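Local atomic coordinates of lactaldehyde dehydrogenase (Escherichia coli, PDB entry 2IMP), a protein that catalyses the irreversible NAD-dependent oxidation of L-lactaldehyde to L-lactate, and also oxidises glycolaldehyde and L-glyceraldehyde. Residues I259-A264 and I415-L420; R290-K295 and I401-D406. One frame throughout, in Å; residues are numbered along the deposited sequence.

Interaction 1 (I259-A264 and I415-L420); sequences IVMDDA and IYTQNL
Asp263 holds its carboxylate between its own backbone N and carbonyl carbon (chi1 75°), while Thr417 sets OG1 opposite its backbone N (chi1 179°). These two torsions bring the groups together. Thr417 OG1 donates to the syn lone pair of Asp263 OD1 at 2.8 Å. Gln418 N reaches Asp263 OD2, also at 2.8 Å, from above the carboxylate plane. An alanine in place of Asp263 would probably leave the Thr417 hydroxyl and Gln418 N without their carboxylate partner and the turn 261-264 less firmly tied to 417-418.

Ahead of these bonds, strands 257-260 and 409-416 pair in parallel within a mixed sheet. Tyr416 N bonds to Ile259 O at 2.8 Å, and Met261 N to Tyr416 O at 3.1 Å. On one face Ile259 CB meets Ile415 CG1 at 3.8 Å. On the other, Ala264 CB, at the end of a type I turn, packs on Tyr416 CB at 3.8 Å.

Helix 397-405 lies over the isoleucine face, touching Ile259, Met261 and Ile415. Helix 266-274 packs on Tyr416 from the other face. Asn419 OD1 accepts from Val422 N, capping helix 420-429, and Gln418 and Leu420 make backbone hydrogen bonds to a second subunit.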
ATOM      1  N   ILE A 259      -8.566 -12.648 -29.358  1.00 25.26           N
ATOM      2  CA  ILE A 259      -9.815 -12.212 -29.964  1.00 25.71           C
ATOM      3  C   ILE A 259      -9.676 -11.026 -30.945  1.00 27.47           C
ATOM      4  O   ILE A 259      -9.305  -9.915 -30.554  1.00 28.34           O
ATOM      5  CB  ILE A 259     -10.843 -11.820 -28.885  1.00 24.60           C
ATOM      6  CG1 ILE A 259     -11.118 -13.017 -27.976  1.00 24.13           C
ATOM      7  CG2 ILE A 259     -12.139 -11.353 -29.537  1.00 22.01           C
ATOM      8  CD1 ILE A 259     -12.048 -12.700 -26.828  1.00 23.96           C
ATOM      9  N   VAL A 260      -9.979 -11.286 -32.211  1.00 27.76           N
ATOM     10  CA  VAL A 260      -9.911 -10.266 -33.250  1.00 29.24           C
ATOM     11  C   VAL A 260     -11.305  -9.761 -33.685  1.00 29.55           C
ATOM     12  O   VAL A 260     -12.042 -10.474 -34.359  1.00 30.42           O
ATOM     13  CB  VAL A 260      -9.189 -10.804 -34.507  1.00 29.11           C
ATOM     14  CG1 VAL A 260      -8.979  -9.675 -35.514  1.00 30.17           C
ATOM     15  CG2 VAL A 260      -7.862 -11.442 -34.113  1.00 29.94           C
ATOM     16  N   MET A 261     -11.657  -8.547 -33.282  1.00 31.47           N
ATOM     17  CA  MET A 261     -12.947  -7.975 -33.648  1.00 33.45           C
ATOM     18  C   MET A 261     -12.967  -7.397 -35.081  1.00 35.74           C
ATOM     19  O   MET A 261     -11.916  -7.212 -35.692  1.00 35.77           O
ATOM     20  CB  MET A 261     -13.336  -6.884 -32.649  1.00 33.70           C
ATOM     21  CG  MET A 261     -13.420  -7.366 -31.209  1.00 35.28           C
ATOM     22  SD  MET A 261     -14.534  -8.772 -30.999  1.00 34.27           S
ATOM     23  CE  MET A 261     -16.118  -7.929 -30.969  1.00 36.48           C
ATOM     24  N   ASP A 262     -14.156  -7.135 -35.612  1.00 37.96           N
ATOM     25  CA  ASP A 262     -14.244  -6.579 -36.957  1.00 39.59           C
ATOM     26  C   ASP A 262     -13.597  -5.186 -37.068  1.00 40.06           C
ATOM     27  O   ASP A 262     -12.914  -4.885 -38.045  1.00 40.57           O
ATOM     28  CB  ASP A 262     -15.704  -6.497 -37.424  1.00 40.00           C
ATOM     29  CG  ASP A 262     -16.324  -7.867 -37.672  1.00 39.59           C
ATOM     30  OD1 ASP A 262     -15.604  -8.780 -38.128  1.00 37.35           O
ATOM     31  OD2 ASP A 262     -17.538  -8.025 -37.423  1.00 39.00           O
ATOM     32  N   ASP A 263     -13.822  -4.362 -36.050  1.00 40.54           N
ATOM     33  CA  ASP A 263     -13.275  -3.012 -36.008  1.00 40.55           C
ATOM     34  C   ASP A 263     -11.810  -2.975 -35.544  1.00 41.03           C
ATOM     35  O   ASP A 263     -11.331  -1.960 -35.042  1.00 42.15           O
ATOM     36  CB  ASP A 263     -14.108  -2.149 -35.061  1.00 41.93           C
ATOM     37  CG  ASP A 263     -13.842  -2.468 -33.603  1.00 42.89           C
ATOM     38  OD1 ASP A 263     -13.728  -3.668 -33.273  1.00 45.61           O
ATOM     39  OD2 ASP A 263     -13.748  -1.526 -32.789  1.00 42.78           O
ATOM     40  N   ALA A 264     -11.115  -4.091 -35.720  1.00 41.62           N
ATOM     41  CA  ALA A 264      -9.729  -4.189 -35.300  1.00 42.88           C
ATOM     42  C   ALA A 264      -8.688  -3.852 -36.374  1.00 43.91           C
ATOM     43  O   ALA A 264      -8.862  -4.176 -37.548  1.00 44.73           O
ATOM     44  CB  ALA A 264      -9.456  -5.584 -34.763  1.00 42.53           C
ATOM     45  N   ILE A 415      -7.032  -9.157 -26.969  1.00 22.12           N
ATOM     46  CA  ILE A 415      -8.103  -8.714 -27.844  1.00 22.83           C
ATOM     47  C   ILE A 415      -7.730  -7.474 -28.677  1.00 26.04           C
ATOM     48  O   ILE A 415      -6.971  -6.614 -28.222  1.00 25.93           O
ATOM     49  CB  ILE A 415      -9.395  -8.416 -27.045  1.00 20.62           C
ATOM     50  CG1 ILE A 415     -10.539  -8.094 -28.012  1.00 21.14           C
ATOM     51  CG2 ILE A 415      -9.162  -7.271 -26.078  1.00 19.32           C
ATOM     52  CD1 ILE A 415     -11.892  -7.934 -27.350  1.00 18.16           C
ATOM     53  N   TYR A 416      -8.256  -7.416 -29.898  1.00 28.28           N
ATOM     54  CA  TYR A 416      -7.998  -6.305 -30.806  1.00 28.08           C
ATOM     55  C   TYR A 416      -9.278  -5.604 -31.266  1.00 29.90           C
ATOM     56  O   TYR A 416     -10.113  -6.188 -31.950  1.00 30.37           O
ATOM     57  CB  TYR A 416      -7.209  -6.797 -32.014  1.00 28.69           C
ATOM     58  CG  TYR A 416      -5.955  -7.527 -31.617  1.00 28.32           C
ATOM     59  CD1 TYR A 416      -6.010  -8.844 -31.165  1.00 30.90           C
ATOM     60  CD2 TYR A 416      -4.719  -6.881 -31.619  1.00 30.40           C
ATOM     61  CE1 TYR A 416      -4.867  -9.503 -30.719  1.00 31.22           C
ATOM     62  CE2 TYR A 416      -3.569  -7.531 -31.174  1.00 31.26           C
ATOM     63  CZ  TYR A 416      -3.653  -8.841 -30.725  1.00 31.98           C
ATOM     64  OH  TYR A 416      -2.529  -9.486 -30.260  1.00 35.38           O
ATOM     65  N   THR A 417      -9.413  -4.348 -30.869  1.00 31.43           N
ATOM     66  CA  THR A 417     -10.586  -3.561 -31.192  1.00 32.69           C
ATOM     67  C   THR A 417     -10.341  -2.060 -30.975  1.00 33.79           C
ATOM     68  O   THR A 417      -9.324  -1.672 -30.394  1.00 32.31           O
ATOM     69  CB  THR A 417     -11.778  -4.008 -30.310  1.00 33.19           C
ATOM     70  OG1 THR A 417     -12.936  -3.218 -30.601  1.00 33.21           O
ATOM     71  CG2 THR A 417     -11.429  -3.848 -28.838  1.00 33.01           C
ATOM     72  N   GLN A 418     -11.271  -1.232 -31.434  1.00 32.95           N
ATOM     73  CA  GLN A 418     -11.125   0.206 -31.279  1.00 34.26           C
ATOM     74  C   GLN A 418     -12.304   0.870 -30.530  1.00 34.14           C
ATOM     75  O   GLN A 418     -12.360   2.099 -30.385  1.00 33.86           O
ATOM     76  CB  GLN A 418     -10.931   0.846 -32.656  1.00 36.44           C
ATOM     77  CG  GLN A 418      -9.875   0.117 -33.492  1.00 42.31           C
ATOM     78  CD  GLN A 418      -9.613   0.800 -34.823  1.00 46.01           C
ATOM     79  OE1 GLN A 418      -8.453   1.102 -35.153  1.00 48.87           O
ATOM     80  NE2 GLN A 418     -10.654   1.023 -35.605  1.00 46.42           N
ATOM     81  N   ASN A 419     -13.230   0.038 -30.057  1.00 33.20           N
ATOM     82  CA  ASN A 419     -14.398   0.532 -29.334  1.00 32.63           C
ATOM     83  C   ASN A 419     -14.239   0.529 -27.781  1.00 33.27           C
ATOM     84  O   ASN A 419     -13.985  -0.511 -27.166  1.00 33.00           O
ATOM     85  CB  ASN A 419     -15.628  -0.283 -29.743  1.00 29.80           C
ATOM     86  CG  ASN A 419     -16.909   0.209 -29.082  1.00 33.41           C
ATOM     87  OD1 ASN A 419     -17.150  -0.040 -27.897  1.00 30.96           O
ATOM     88  ND2 ASN A 419     -17.736   0.917 -29.848  1.00 31.95           N
ATOM     89  N   LEU A 420     -14.381   1.701 -27.174  1.00 33.56           N
ATOM     90  CA  LEU A 420     -14.243   1.807 -25.729  1.00 34.03           C
ATOM     91  C   LEU A 420     -15.066   0.755 -24.962  1.00 34.81           C
ATOM     92  O   LEU A 420     -14.548   0.069 -24.080  1.00 34.98           O
ATOM     93  CB  LEU A 420     -14.632   3.214 -25.252  1.00 32.05           C
ATOM     94  CG  LEU A 420     -14.580   3.452 -23.737  1.00 31.89           C
ATOM     95  CD1 LEU A 420     -13.172   3.203 -23.223  1.00 29.64           C
ATOM     96  CD2 LEU A 420     -15.018   4.873 -23.417  1.00 31.61           C
TER

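Interaction 2 (R290-K295 and I401-D406); sequences RVYVQK and ISMAND
Arg290 and Tyr292 reach from strand 290-294 to the C-terminal end of helix 397-405. The two segments run nearly antiparallel, at 171°, with their axes 9.9 Å apart. This is the packing of a helix on the parallel part of a mixed sheet, in the alpha/beta fold of aldehyde dehydrogenases.

The close part is at the last turn of the helix. The Arg290 chain bends at chi3 (-70°), and its guanidinium meets two backbone carbonyls edge-on, both close to its plane. Arg290 NH2 donates to Ala404 O at 2.9 Å; the bond is fairly straight, at 163°, and uses a lone pair in the carbonyl plane. Arg290 NH1 donates to Met403 O at 3.1 Å, tilted out of that carbonyl's plane, and adds a weak bond to Ala404 O. NE binds Lys255 O, which further fixes the rotation of the group.

Tyr292 lies beside the arginine. Tyr292 CE2 is 3.6 Å from Met403 CB, and the Met403 sulfur sits obliquely beside the ring, 5.2 Å from SD to the ring centroid, a Met-aromatic contact. Tyr292 OH takes a weak bond from Arg290 NH1 at 2.9 Å and also bonds to Gln375.

The other side is looser. Asp406 is exposed and touches the strand segment little. Its carboxylate stays apart from the guanidinium, with Asp406 OD2 6.1 Å from Arg290 NH1, and OD2 bonds instead to Gln375 NE2.

No salt bridge joins the two segments. A buried cation is held by neutral carbonyl oxygens at a helix C-terminus, where the helix dipole would probably favour its positive charge. The bonds add partners to the carbonyls of Met403 and Ala404 at the last turn.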
ATOM      1  N   ARG A 290      -4.856 -20.070 -29.501  1.00 38.68           N
ATOM      2  CA  ARG A 290      -6.268 -20.146 -29.847  1.00 35.42           C
ATOM      3  C   ARG A 290      -6.736 -18.803 -30.439  1.00 33.32           C
ATOM      4  O   ARG A 290      -6.912 -17.829 -29.711  1.00 32.84           O
ATOM      5  CB  ARG A 290      -7.123 -20.463 -28.616  1.00 33.93           C
ATOM      6  CG  ARG A 290      -6.967 -21.870 -28.071  1.00 35.62           C
ATOM      7  CD  ARG A 290      -8.016 -22.151 -26.992  1.00 35.03           C
ATOM      8  NE  ARG A 290      -7.783 -21.394 -25.763  1.00 31.83           N
ATOM      9  CZ  ARG A 290      -8.751 -20.925 -24.981  1.00 31.25           C
ATOM     10  NH1 ARG A 290     -10.022 -21.126 -25.302  1.00 30.27           N
ATOM     11  NH2 ARG A 290      -8.449 -20.267 -23.870  1.00 30.36           N
ATOM     12  N   VAL A 291      -6.921 -18.759 -31.752  1.00 30.90           N
ATOM     13  CA  VAL A 291      -7.323 -17.523 -32.398  1.00 28.73           C
ATOM     14  C   VAL A 291      -8.813 -17.425 -32.791  1.00 28.42           C
ATOM     15  O   VAL A 291      -9.295 -18.180 -33.636  1.00 28.52           O
ATOM     16  CB  VAL A 291      -6.459 -17.271 -33.655  1.00 27.66           C
ATOM     17  CG1 VAL A 291      -6.711 -15.879 -34.190  1.00 26.83           C
ATOM     18  CG2 VAL A 291      -4.988 -17.457 -33.318  1.00 27.21           C
ATOM     19  N   TYR A 292      -9.521 -16.493 -32.161  1.00 27.81           N
ATOM     20  CA  TYR A 292     -10.928 -16.271 -32.456  1.00 28.05           C
ATOM     21  C   TYR A 292     -11.149 -15.008 -33.310  1.00 28.85           C
ATOM     22  O   TYR A 292     -10.832 -13.897 -32.884  1.00 28.14           O
ATOM     23  CB  TYR A 292     -11.743 -16.165 -31.161  1.00 26.62           C
ATOM     24  CG  TYR A 292     -11.622 -17.382 -30.271  1.00 26.88           C
ATOM     25  CD1 TYR A 292     -10.583 -17.495 -29.350  1.00 26.29           C
ATOM     26  CD2 TYR A 292     -12.515 -18.448 -30.389  1.00 27.53           C
ATOM     27  CE1 TYR A 292     -10.429 -18.636 -28.570  1.00 26.29           C
ATOM     28  CE2 TYR A 292     -12.371 -19.599 -29.615  1.00 27.68           C
ATOM     29  CZ  TYR A 292     -11.323 -19.684 -28.709  1.00 28.24           C
ATOM     30  OH  TYR A 292     -11.158 -20.822 -27.951  1.00 28.05           O
ATOM     31  N   VAL A 293     -11.678 -15.204 -34.515  1.00 29.71           N
ATOM     32  CA  VAL A 293     -11.926 -14.102 -35.439  1.00 30.14           C
ATOM     33  C   VAL A 293     -13.402 -13.971 -35.855  1.00 31.53           C
ATOM     34  O   VAL A 293     -13.992 -14.945 -36.320  1.00 31.20           O
ATOM     35  CB  VAL A 293     -11.092 -14.291 -36.719  1.00 30.05           C
ATOM     36  CG1 VAL A 293     -11.150 -13.037 -37.574  1.00 29.22           C
ATOM     37  CG2 VAL A 293      -9.659 -14.648 -36.355  1.00 29.97           C
ATOM     38  N   GLN A 294     -13.998 -12.792 -35.701  1.00 31.57           N
ATOM     39  CA  GLN A 294     -15.392 -12.683 -36.100  1.00 35.68           C
ATOM     40  C   GLN A 294     -15.632 -12.528 -37.612  1.00 36.85           C
ATOM     41  O   GLN A 294     -14.781 -12.029 -38.347  1.00 37.09           O
ATOM     42  CB  GLN A 294     -16.124 -11.573 -35.333  1.00 34.61           C
ATOM     43  CG  GLN A 294     -15.619 -10.167 -35.498  1.00 35.07           C
ATOM     44  CD  GLN A 294     -16.565  -9.167 -34.851  1.00 36.17           C
ATOM     45  OE1 GLN A 294     -16.267  -7.976 -34.751  1.00 36.81           O
ATOM     46  NE2 GLN A 294     -17.722  -9.653 -34.412  1.00 34.96           N
ATOM     47  N   LYS A 295     -16.801 -12.990 -38.037  1.00 38.94           N
ATOM     48  CA  LYS A 295     -17.233 -12.975 -39.430  1.00 40.33           C
ATOM     49  C   LYS A 295     -16.859 -11.712 -40.248  1.00 39.55           C
ATOM     50  O   LYS A 295     -16.121 -11.788 -41.228  1.00 38.94           O
ATOM     51  CB  LYS A 295     -18.751 -13.170 -39.481  1.00 42.15           C
ATOM     52  CG  LYS A 295     -19.285 -14.259 -38.550  1.00 44.70           C
ATOM     53  CD  LYS A 295     -18.815 -15.649 -38.954  1.00 46.11           C
ATOM     54  CE  LYS A 295     -19.459 -16.719 -38.081  1.00 47.23           C
ATOM     55  NZ  LYS A 295     -19.134 -18.097 -38.549  1.00 47.78           N
ATOM     56  N   ILE A 401     -15.688 -14.156 -25.872  1.00 24.33           N
ATOM     57  CA  ILE A 401     -15.318 -14.142 -24.464  1.00 24.84           C
ATOM     58  C   ILE A 401     -15.656 -15.479 -23.787  1.00 26.05           C
ATOM     59  O   ILE A 401     -14.863 -16.024 -23.019  1.00 26.85           O
ATOM     60  CB  ILE A 401     -16.046 -13.008 -23.707  1.00 23.68           C
ATOM     61  CG1 ILE A 401     -15.544 -11.650 -24.200  1.00 23.03           C
ATOM     62  CG2 ILE A 401     -15.818 -13.143 -22.207  1.00 23.93           C
ATOM     63  CD1 ILE A 401     -16.203 -10.477 -23.518  1.00 25.12           C
ATOM     64  N   SER A 402     -16.841 -15.989 -24.104  1.00 26.77           N
ATOM     65  CA  SER A 402     -17.308 -17.252 -23.564  1.00 26.51           C
ATOM     66  C   SER A 402     -16.430 -18.445 -23.982  1.00 26.46           C
ATOM     67  O   SER A 402     -16.151 -19.328 -23.172  1.00 27.84           O
ATOM     68  CB  SER A 402     -18.750 -17.499 -24.000  1.00 26.52           C
ATOM     69  OG  SER A 402     -19.204 -18.747 -23.519  1.00 32.67           O
ATOM     70  N   MET A 403     -16.003 -18.458 -25.245  1.00 25.91           N
ATOM     71  CA  MET A 403     -15.142 -19.527 -25.736  1.00 24.04           C
ATOM     72  C   MET A 403     -13.705 -19.426 -25.189  1.00 23.58           C
ATOM     73  O   MET A 403     -13.066 -20.439 -24.899  1.00 22.72           O
ATOM     74  CB  MET A 403     -15.120 -19.538 -27.270  1.00 26.76           C
ATOM     75  CG  MET A 403     -16.445 -19.965 -27.892  1.00 28.65           C
ATOM     76  SD  MET A 403     -16.372 -20.199 -29.682  1.00 34.61           S
ATOM     77  CE  MET A 403     -16.747 -18.558 -30.232  1.00 29.35           C
ATOM     78  N   ALA A 404     -13.211 -18.199 -25.058  1.00 22.16           N
ATOM     79  CA  ALA A 404     -11.884 -17.993 -24.500  1.00 21.34           C
ATOM     80  C   ALA A 404     -11.834 -18.494 -23.038  1.00 19.74           C
ATOM     81  O   ALA A 404     -10.891 -19.173 -22.631  1.00 18.99           O
ATOM     82  CB  ALA A 404     -11.511 -16.511 -24.561  1.00 20.54           C
ATOM     83  N   ASN A 405     -12.874 -18.161 -22.275  1.00 19.74           N
ATOM     84  CA  ASN A 405     -12.965 -18.596 -20.885  1.00 20.70           C
ATOM     85  C   ASN A 405     -13.165 -20.109 -20.746  1.00 21.82           C
ATOM     86  O   ASN A 405     -12.893 -20.685 -19.695  1.00 23.88           O
ATOM     87  CB  ASN A 405     -14.107 -17.883 -20.157  1.00 18.14           C
ATOM     88  CG  ASN A 405     -13.798 -16.432 -19.878  1.00 19.31           C
ATOM     89  OD1 ASN A 405     -12.636 -16.051 -19.760  1.00 18.44           O
ATOM     90  ND2 ASN A 405     -14.835 -15.614 -19.756  1.00 16.94           N
ATOM     91  N   ASP A 406     -13.645 -20.734 -21.815  1.00 23.58           N
ATOM     92  CA  ASP A 406     -13.866 -22.173 -21.817  1.00 24.10           C
ATOM     93  C   ASP A 406     -12.547 -22.957 -21.922  1.00 24.43           C
ATOM     94  O   ASP A 406     -12.241 -23.569 -22.948  1.00 23.56           O
ATOM     95  CB  ASP A 406     -14.799 -22.556 -22.967  1.00 26.56           C
ATOM     96  CG  ASP A 406     -15.055 -24.046 -23.033  1.00 29.58           C
ATOM     97  OD1 ASP A 406     -15.384 -24.637 -21.983  1.00 30.31           O
ATOM     98  OD2 ASP A 406     -14.927 -24.627 -24.130  1.00 31.88           O
TER

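Interaction 1 and interaction 2 are built on the same mixed sheet, their centres 12 Å apart. Strands 257-260 and 290-294 are parallel neighbours in it, joined by Val260 N to Tyr292 O at 2.8 Å. Gln294 OE1, at its strand end, comes very close to Asp262 N, just past strand 257-260; this probable bond is implausibly short. Helix 397-405 of interaction 2 is followed, after a short loop, by strand 409-416 of interaction 1. Both segments of interaction 2 fall between those of interaction 1. Neither includes a catalytic residue. The Tyr416 side chain is about 11 Å from that of Asn286, a lactate-binding residue probably important for substrate specificity; interaction 2 is away from the lactate and cofactor sites.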